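Local coordinates for protein N-acetyl-L-2,4-diaminobutyric acid deacetylase (Ruegeria pomeroyi, PDB 6TWL) that probably removes the acetyl group from N-acetyl-L-2,4-diaminobutyric acid in ectoine degradation, as a zinc-dependent deacetylase of the succinylglutamate desuccinylase/aspartoacylase family, at residues T50-G64 and L134-K148. Residues are numbered along the deposited sequence; the frame is centred on the assembly and turned at random.
Sequences TALLTGANHGDEYEG and LPMADLAVDFHSGGK
Two torsions join Thr54 to Asp142: the threonine OG1 lies between its own backbone N and carbonyl carbon (chi1 55°), while the aspartate CG stands anti to its backbone N (chi1 -163°). OG1 therefore donates to Asp142 OD1 at 2.8 Å, reaching it from well above the carboxylate plane. Strands 50-54 and 139-142 pair in parallel, their axes 15° apart, with Leu52 N bonded to Leu139 O at 2.7 Å and Phe143 N to Thr54 O. At the strand starts, Thr50 O accepts from both Asp138 N and Leu139 N, and Thr50 N donates to Asp138 OD2, which accepts through its anti lone pair. Leu52 CD2 meets Leu134 CD2 at 3.5 Å, the two side chains crossing at about a right angle.

Beyond the strands lie the zinc ligands His58, Glu61 and His144, here without metal. Asn57 OD1 sits at the edge of the His144 ring, in its plane, 3.3 Å from ND1 in a weak bond; His144 NE2 is hydrogen-bonded to Asp195 OD2. Glu61 OE1 takes a weak bond from Ser145 N (3.0 Å). Asp60 OD2 accepts Lys148 N at 3.2 Å from above its carboxylate plane, so an alanine here would probably leave that amide without its mate and the loop around Gly147 less firmly tied.

Within the mixed sheet, strand 82-87 flanks 50-54 and strand 204-209 flanks 139-142, while helix 218-234 covers the face bearing Ala51, Leu139 and Val141.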
ATOM      1  N   THR A  50      -9.701  16.453   1.403  1.00 69.60           N
ATOM      2  CA  THR A  50     -10.141  15.244   0.720  1.00 69.61           C
ATOM      3  C   THR A  50      -9.063  14.175   0.825  1.00 68.75           C
ATOM      4  O   THR A  50      -7.891  14.439   0.537  1.00 64.36           O
ATOM      5  CB  THR A  50     -10.458  15.532  -0.751  1.00 74.40           C
ATOM      6  OG1 THR A  50     -11.730  16.181  -0.849  1.00 81.35           O
ATOM      7  CG2 THR A  50     -10.489  14.242  -1.557  1.00 66.70           C
ATOM      8  N   ALA A  51      -9.458  12.976   1.242  1.00 68.34           N
ATOM      9  CA  ALA A  51      -8.555  11.836   1.300  1.00 64.96           C
ATOM     10  C   ALA A  51      -8.894  10.863   0.178  1.00 64.52           C
ATOM     11  O   ALA A  51     -10.062  10.505  -0.011  1.00 64.17           O
ATOM     12  CB  ALA A  51      -8.640  11.137   2.657  1.00 70.70           C
ATOM     13  N   LEU A  52      -7.873  10.455  -0.571  1.00 65.43           N
ATOM     14  CA  LEU A  52      -8.000   9.454  -1.625  1.00 65.51           C
ATOM     15  C   LEU A  52      -7.379   8.157  -1.113  1.00 63.24           C
ATOM     16  O   LEU A  52      -6.156   8.063  -0.967  1.00 58.82           O
ATOM     17  CB  LEU A  52      -7.322   9.940  -2.905  1.00 63.05           C
ATOM     18  CG  LEU A  52      -7.320   9.041  -4.142  1.00 63.22           C
ATOM     19  CD1 LEU A  52      -8.717   8.550  -4.471  1.00 55.63           C
ATOM     20  CD2 LEU A  52      -6.741   9.798  -5.317  1.00 54.39           C
ATOM     21  N   LEU A  53      -8.219   7.161  -0.835  1.00 60.49           N
ATOM     22  CA  LEU A  53      -7.795   5.922  -0.193  1.00 63.74           C
ATOM     23  C   LEU A  53      -7.994   4.764  -1.162  1.00 63.76           C
ATOM     24  O   LEU A  53      -9.128   4.472  -1.558  1.00 58.16           O
ATOM     25  CB  LEU A  53      -8.580   5.696   1.103  1.00 70.03           C
ATOM     26  CG  LEU A  53      -8.912   6.972   1.889  1.00 72.21           C
ATOM     27  CD1 LEU A  53     -10.050   6.744   2.871  1.00 72.16           C
ATOM     28  CD2 LEU A  53      -7.676   7.489   2.607  1.00 75.94           C
ATOM     29  N   THR A  54      -6.899   4.100  -1.539  1.00 60.80           N
ATOM     30  CA  THR A  54      -6.945   2.981  -2.474  1.00 65.02           C
ATOM     31  C   THR A  54      -6.384   1.742  -1.785  1.00 67.65           C
ATOM     32  O   THR A  54      -5.377   1.813  -1.071  1.00 65.37           O
ATOM     33  CB  THR A  54      -6.173   3.289  -3.779  1.00 71.48           C
ATOM     34  OG1 THR A  54      -4.826   3.683  -3.483  1.00 87.62           O
ATOM     35  CG2 THR A  54      -6.839   4.438  -4.514  1.00 60.20           C
ATOM     36  N   GLY A  55      -7.053   0.611  -1.989  1.00 65.39           N
ATOM     37  CA  GLY A  55      -6.829  -0.566  -1.172  1.00 63.66           C
ATOM     38  C   GLY A  55      -5.656  -1.440  -1.550  1.00 66.88           C
ATOM     39  O   GLY A  55      -4.815  -1.751  -0.703  1.00 80.38           O
ATOM     40  N   ALA A  56      -5.588  -1.860  -2.809  1.00 67.56           N
ATOM     41  CA  ALA A  56      -4.590  -2.843  -3.206  1.00 73.07           C
ATOM     42  C   ALA A  56      -4.381  -2.760  -4.707  1.00 78.87           C
ATOM     43  O   ALA A  56      -5.346  -2.615  -5.460  1.00 84.01           O
ATOM     44  CB  ALA A  56      -5.029  -4.258  -2.804  1.00 66.04           C
ATOM     45  N   ASN A  57      -3.123  -2.837  -5.135  1.00 77.80           N
ATOM     46  CA  ASN A  57      -2.817  -2.962  -6.552  1.00 79.83           C
ATOM     47  C   ASN A  57      -2.806  -4.411  -7.017  1.00 76.29           C
ATOM     48  O   ASN A  57      -2.724  -4.659  -8.226  1.00 68.62           O
ATOM     49  CB  ASN A  57      -1.464  -2.313  -6.865  1.00 88.80           C
ATOM     50  CG  ASN A  57      -1.218  -1.057  -6.052  1.00 99.62           C
ATOM     51  OD1 ASN A  57      -1.238  -1.085  -4.822  1.00107.33           O
ATOM     52  ND2 ASN A  57      -0.985   0.057  -6.738  1.00 99.62           N
ATOM     53  N   HIS A  58      -2.897  -5.366  -6.093  1.00 75.14           N
ATOM     54  CA  HIS A  58      -2.876  -6.781  -6.426  1.00 81.21           C
ATOM     55  C   HIS A  58      -3.941  -7.504  -5.616  1.00 75.17           C
ATOM     56  O   HIS A  58      -4.355  -7.052  -4.545  1.00 69.93           O
ATOM     57  CB  HIS A  58      -1.498  -7.402  -6.166  1.00 87.61           C
ATOM     58  CG  HIS A  58      -0.423  -6.877  -7.063  1.00 95.44           C
ATOM     59  ND1 HIS A  58       0.368  -5.800  -6.727  1.00 93.52           N
ATOM     60  CD2 HIS A  58      -0.008  -7.280  -8.288  1.00 96.83           C
ATOM     61  CE1 HIS A  58       1.225  -5.563  -7.703  1.00 94.47           C
ATOM     62  NE2 HIS A  58       1.017  -6.447  -8.663  1.00 95.38           N
ATOM     63  N   GLY A  59      -4.377  -8.642  -6.145  1.00 79.25           N
ATOM     64  CA  GLY A  59      -5.450  -9.408  -5.548  1.00 79.79           C
ATOM     65  C   GLY A  59      -5.093 -10.250  -4.345  1.00 85.34           C
ATOM     66  O   GLY A  59      -5.986 -10.872  -3.768  1.00 87.88           O
ATOM     67  N   ASP A  60      -3.829 -10.295  -3.926  1.00 83.34           N
ATOM     68  CA  ASP A  60      -3.439 -11.130  -2.795  1.00 85.32           C
ATOM     69  C   ASP A  60      -3.085 -10.314  -1.556  1.00 81.37           C
ATOM     70  O   ASP A  60      -2.339 -10.794  -0.696  1.00 76.71           O
ATOM     71  CB  ASP A  60      -2.277 -12.047  -3.182  1.00 84.21           C
ATOM     72  CG  ASP A  60      -1.159 -11.306  -3.883  1.00 93.26           C
ATOM     73  OD1 ASP A  60      -1.246 -10.067  -4.006  1.00 87.78           O
ATOM     74  OD2 ASP A  60      -0.191 -11.970  -4.317  1.00 89.32           O
ATOM     75  N   GLU A  61      -3.609  -9.096  -1.440  1.00 74.31           N
ATOM     76  CA  GLU A  61      -3.409  -8.251  -0.271  1.00 79.25           C
ATOM     77  C   GLU A  61      -4.761  -7.925   0.346  1.00 79.53           C
ATOM     78  O   GLU A  61      -5.716  -7.609  -0.371  1.00 75.92           O
ATOM     79  CB  GLU A  61      -2.667  -6.968  -0.641  1.00 70.13           C
ATOM     80  CG  GLU A  61      -1.351  -7.220  -1.352  1.00 76.10           C
ATOM     81  CD  GLU A  61      -0.854  -6.002  -2.095  1.00 76.68           C
ATOM     82  OE1 GLU A  61      -1.239  -4.878  -1.715  1.00 70.65           O
ATOM     83  OE2 GLU A  61      -0.081  -6.172  -3.062  1.00 79.34           O
ATOM     84  N   TYR A  62      -4.848  -8.003   1.675  1.00 74.94           N
ATOM     85  CA  TYR A  62      -6.166  -8.019   2.301  1.00 75.20           C
ATOM     86  C   TYR A  62      -6.346  -7.042   3.460  1.00 77.27           C
ATOM     87  O   TYR A  62      -7.482  -6.644   3.743  1.00 74.08           O
ATOM     88  CB  TYR A  62      -6.488  -9.443   2.756  1.00 70.73           C
ATOM     89  CG  TYR A  62      -6.555 -10.419   1.604  1.00 69.19           C
ATOM     90  CD1 TYR A  62      -7.628 -10.407   0.721  1.00 73.32           C
ATOM     91  CD2 TYR A  62      -5.539 -11.339   1.384  1.00 74.35           C
ATOM     92  CE1 TYR A  62      -7.696 -11.294  -0.338  1.00 72.15           C
ATOM     93  CE2 TYR A  62      -5.595 -12.228   0.326  1.00 81.23           C
ATOM     94  CZ  TYR A  62      -6.676 -12.199  -0.531  1.00 76.04           C
ATOM     95  OH  TYR A  62      -6.735 -13.082  -1.584  1.00 78.70           O
ATOM     96  N   GLU A  63      -5.265  -6.654   4.144  1.00 80.31           N
ATOM     97  CA  GLU A  63      -5.392  -5.653   5.203  1.00 79.76           C
ATOM     98  C   GLU A  63      -6.053  -4.388   4.673  1.00 79.90           C
ATOM     99  O   GLU A  63      -6.992  -3.857   5.278  1.00 85.22           O
ATOM    100  CB  GLU A  63      -4.025  -5.319   5.801  1.00 80.01           C
ATOM    101  CG  GLU A  63      -3.507  -6.334   6.794  1.00 83.05           C
ATOM    102  CD  GLU A  63      -2.746  -7.453   6.122  1.00 84.80           C
ATOM    103  OE1 GLU A  63      -2.542  -7.375   4.891  1.00 79.24           O
ATOM    104  OE2 GLU A  63      -2.346  -8.407   6.822  1.00 82.09           O
ATOM    105  N   GLY A  64      -5.573  -3.900   3.531  1.00 73.53           N
ATOM    106  CA  GLY A  64      -6.151  -2.757   2.867  1.00 76.33           C
ATOM    107  C   GLY A  64      -7.618  -2.932   2.531  1.00 73.40           C
ATOM    108  O   GLY A  64      -8.470  -2.164   2.991  1.00 69.14           O
ATOM    109  N   LEU A 134      -6.592  12.556  -8.398  1.00 63.87           N
ATOM    110  CA  LEU A 134      -5.426  12.983  -7.625  1.00 73.63           C
ATOM    111  C   LEU A 134      -5.317  14.492  -7.427  1.00 67.70           C
ATOM    112  O   LEU A 134      -4.988  14.909  -6.301  1.00 67.38           O
ATOM    113  CB  LEU A 134      -4.136  12.460  -8.269  1.00 80.25           C
ATOM    114  CG  LEU A 134      -3.656  11.066  -7.875  1.00 83.74           C
ATOM    115  CD1 LEU A 134      -2.308  10.778  -8.513  1.00 87.69           C
ATOM    116  CD2 LEU A 134      -3.564  10.965  -6.368  1.00 77.84           C
ATOM    117  N   PRO A 135      -5.547  15.352  -8.429  1.00 67.05           N
ATOM    118  CA  PRO A 135      -5.389  16.794  -8.179  1.00 65.15           C
ATOM    119  C   PRO A 135      -6.282  17.314  -7.069  1.00 72.20           C
ATOM    120  O   PRO A 135      -5.871  18.210  -6.322  1.00 71.38           O
ATOM    121  CB  PRO A 135      -5.755  17.418  -9.532  1.00 62.42           C
ATOM    122  CG  PRO A 135      -5.381  16.379 -10.521  1.00 63.34           C
ATOM    123  CD  PRO A 135      -5.780  15.084  -9.863  1.00 67.79           C
ATOM    124  N   MET A 136      -7.486  16.763  -6.921  1.00 71.62           N
ATOM    125  CA  MET A 136      -8.432  17.216  -5.914  1.00 69.99           C
ATOM    126  C   MET A 136      -8.230  16.529  -4.567  1.00 71.51           C
ATOM    127  O   MET A 136      -9.083  16.657  -3.683  1.00 72.80           O
ATOM    128  CB  MET A 136      -9.865  16.990  -6.409  1.00 83.65           C
ATOM    129  CG  MET A 136     -10.282  15.526  -6.400  1.00100.69           C
ATOM    130  SD  MET A 136     -11.562  15.096  -7.596  1.00105.19           S
ATOM    131  CE  MET A 136     -12.814  16.310  -7.217  1.00 98.63           C
ATOM    132  N   ALA A 137      -7.118  15.822  -4.387  1.00 75.42           N
ATOM    133  CA  ALA A 137      -6.844  15.078  -3.167  1.00 73.83           C
ATOM    134  C   ALA A 137      -5.784  15.804  -2.353  1.00 70.92           C
ATOM    135  O   ALA A 137      -4.765  16.241  -2.897  1.00 64.81           O
ATOM    136  CB  ALA A 137      -6.386  13.652  -3.481  1.00 65.97           C
ATOM    137  N   ASP A 138      -6.032  15.937  -1.051  1.00 66.71           N
ATOM    138  CA  ASP A 138      -5.070  16.527  -0.133  1.00 65.73           C
ATOM    139  C   ASP A 138      -4.252  15.479   0.605  1.00 69.76           C
ATOM    140  O   ASP A 138      -3.162  15.794   1.100  1.00 71.31           O
ATOM    141  CB  ASP A 138      -5.796  17.420   0.878  1.00 71.25           C
ATOM    142  CG  ASP A 138      -6.601  18.517   0.207  1.00 71.46           C
ATOM    143  OD1 ASP A 138      -5.993  19.369  -0.471  1.00 77.03           O
ATOM    144  OD2 ASP A 138      -7.844  18.512   0.333  1.00 74.92           O
ATOM    145  N   LEU A 139      -4.751  14.250   0.670  1.00 55.83           N
ATOM    146  CA  LEU A 139      -4.082  13.147   1.339  1.00 62.33           C
ATOM    147  C   LEU A 139      -4.366  11.870   0.566  1.00 57.42           C
ATOM    148  O   LEU A 139      -5.512  11.616   0.181  1.00 65.18           O
ATOM    149  CB  LEU A 139      -4.568  13.007   2.782  1.00 61.92           C
ATOM    150  CG  LEU A 139      -4.228  11.700   3.486  1.00 77.33           C
ATOM    151  CD1 LEU A 139      -2.762  11.646   3.886  1.00 75.55           C
ATOM    152  CD2 LEU A 139      -5.142  11.555   4.675  1.00 81.91           C
ATOM    153  N   ALA A 140      -3.325  11.080   0.327  1.00 63.66           N
ATOM    154  CA  ALA A 140      -3.456   9.778  -0.309  1.00 66.38           C
ATOM    155  C   ALA A 140      -2.904   8.713   0.626  1.00 65.50           C
ATOM    156  O   ALA A 140      -1.782   8.842   1.123  1.00 63.76           O
ATOM    157  CB  ALA A 140      -2.721   9.741  -1.652  1.00 68.79           C
ATOM    158  N   VAL A 141      -3.690   7.670   0.872  1.00 60.38           N
ATOM    159  CA  VAL A 141      -3.249   6.513   1.644  1.00 63.36           C
ATOM    160  C   VAL A 141      -3.294   5.309   0.720  1.00 62.79           C
ATOM    161  O   VAL A 141      -4.377   4.931   0.260  1.00 63.01           O
ATOM    162  CB  VAL A 141      -4.129   6.274   2.879  1.00 68.07           C
ATOM    163  CG1 VAL A 141      -3.602   5.096   3.678  1.00 66.40           C
ATOM    164  CG2 VAL A 141      -4.193   7.524   3.743  1.00 71.03           C
ATOM    165  N   ASP A 142      -2.135   4.702   0.448  1.00 62.67           N
ATOM    166  CA  ASP A 142      -2.051   3.566  -0.470  1.00 64.90           C
ATOM    167  C   ASP A 142      -1.632   2.330   0.312  1.00 59.94           C
ATOM    168  O   ASP A 142      -0.477   2.215   0.734  1.00 61.73           O
ATOM    169  CB  ASP A 142      -1.086   3.832  -1.625  1.00 68.18           C
ATOM    170  CG  ASP A 142      -1.297   2.871  -2.788  1.00 72.98           C
ATOM    171  OD1 ASP A 142      -2.420   2.340  -2.922  1.00 71.70           O
ATOM    172  OD2 ASP A 142      -0.356   2.647  -3.574  1.00 73.05           O
ATOM    173  N   PHE A 143      -2.570   1.401   0.488  1.00 60.63           N
ATOM    174  CA  PHE A 143      -2.300   0.167   1.211  1.00 57.94           C
ATOM    175  C   PHE A 143      -1.618  -0.844   0.297  1.00 58.86           C
ATOM    176  O   PHE A 143      -2.102  -1.124  -0.805  1.00 63.75           O
ATOM    177  CB  PHE A 143      -3.599  -0.431   1.754  1.00 58.64           C
ATOM    178  CG  PHE A 143      -4.160   0.295   2.942  1.00 63.84           C
ATOM    179  CD1 PHE A 143      -3.649   0.068   4.207  1.00 67.98           C
ATOM    180  CD2 PHE A 143      -5.211   1.187   2.798  1.00 71.81           C
ATOM    181  CE1 PHE A 143      -4.166   0.726   5.307  1.00 72.12           C
ATOM    182  CE2 PHE A 143      -5.734   1.850   3.895  1.00 77.39           C
ATOM    183  CZ  PHE A 143      -5.211   1.619   5.152  1.00 75.24           C
ATOM    184  N   HIS A 144      -0.493  -1.384   0.752  1.00 65.38           N
ATOM    185  CA  HIS A 144       0.094  -2.580   0.168  1.00 65.93           C
ATOM    186  C   HIS A 144       0.176  -3.663   1.232  1.00 68.17           C
ATOM    187  O   HIS A 144       0.001  -3.417   2.429  1.00 68.47           O
ATOM    188  CB  HIS A 144       1.504  -2.342  -0.395  1.00 60.70           C
ATOM    189  CG  HIS A 144       1.648  -1.094  -1.206  1.00 70.50           C
ATOM    190  ND1 HIS A 144       0.917  -0.858  -2.350  1.00 73.28           N
ATOM    191  CD2 HIS A 144       2.475  -0.032  -1.062  1.00 70.91           C
ATOM    192  CE1 HIS A 144       1.272   0.306  -2.863  1.00 69.74           C
ATOM    193  NE2 HIS A 144       2.215   0.828  -2.101  1.00 66.66           N
ATOM    194  N   SER A 145       0.453  -4.875   0.768  1.00 67.84           N
ATOM    195  CA  SER A 145       0.893  -5.962   1.625  1.00 78.92           C
ATOM    196  C   SER A 145       1.732  -6.898   0.769  1.00 76.51           C
ATOM    197  O   SER A 145       1.724  -6.818  -0.463  1.00 74.02           O
ATOM    198  CB  SER A 145      -0.283  -6.681   2.293  1.00 85.21           C
ATOM    199  OG  SER A 145      -0.572  -6.095   3.553  1.00 85.99           O
ATOM    200  N   GLY A 146       2.467  -7.786   1.440  1.00 77.38           N
ATOM    201  CA  GLY A 146       3.496  -8.554   0.759  1.00 70.49           C
ATOM    202  C   GLY A 146       2.982  -9.406  -0.384  1.00 66.05           C
ATOM    203  O   GLY A 146       3.710  -9.659  -1.349  1.00 72.36           O
ATOM    204  N   GLY A 147       1.732  -9.846  -0.308  1.00 64.92           N
ATOM    205  CA  GLY A 147       1.242 -10.796  -1.281  1.00 67.18           C
ATOM    206  C   GLY A 147       1.683 -12.206  -0.928  1.00 68.25           C
ATOM    207  O   GLY A 147       2.070 -12.503   0.205  1.00 67.53           O
ATOM    208  N   LYS A 148       1.641 -13.084  -1.931  1.00 70.88           N
ATOM    209  CA  LYS A 148       1.902 -14.496  -1.670  1.00 80.38           C
ATOM    210  C   LYS A 148       3.384 -14.780  -1.448  1.00 81.65           C
ATOM    211  O   LYS A 148       3.727 -15.746  -0.756  1.00 77.60           O
ATOM    212  CB  LYS A 148       1.362 -15.349  -2.819  1.00 87.19           C
ATOM    213  CG  LYS A 148      -0.054 -15.855  -2.588  1.00 92.83           C
ATOM    214  CD  LYS A 148      -0.857 -15.905  -3.878  1.00 93.35           C
ATOM    215  CE  LYS A 148      -2.220 -16.542  -3.649  1.00 93.64           C
ATOM    216  NZ  LYS A 148      -2.269 -17.946  -4.142  1.00101.27           N
TER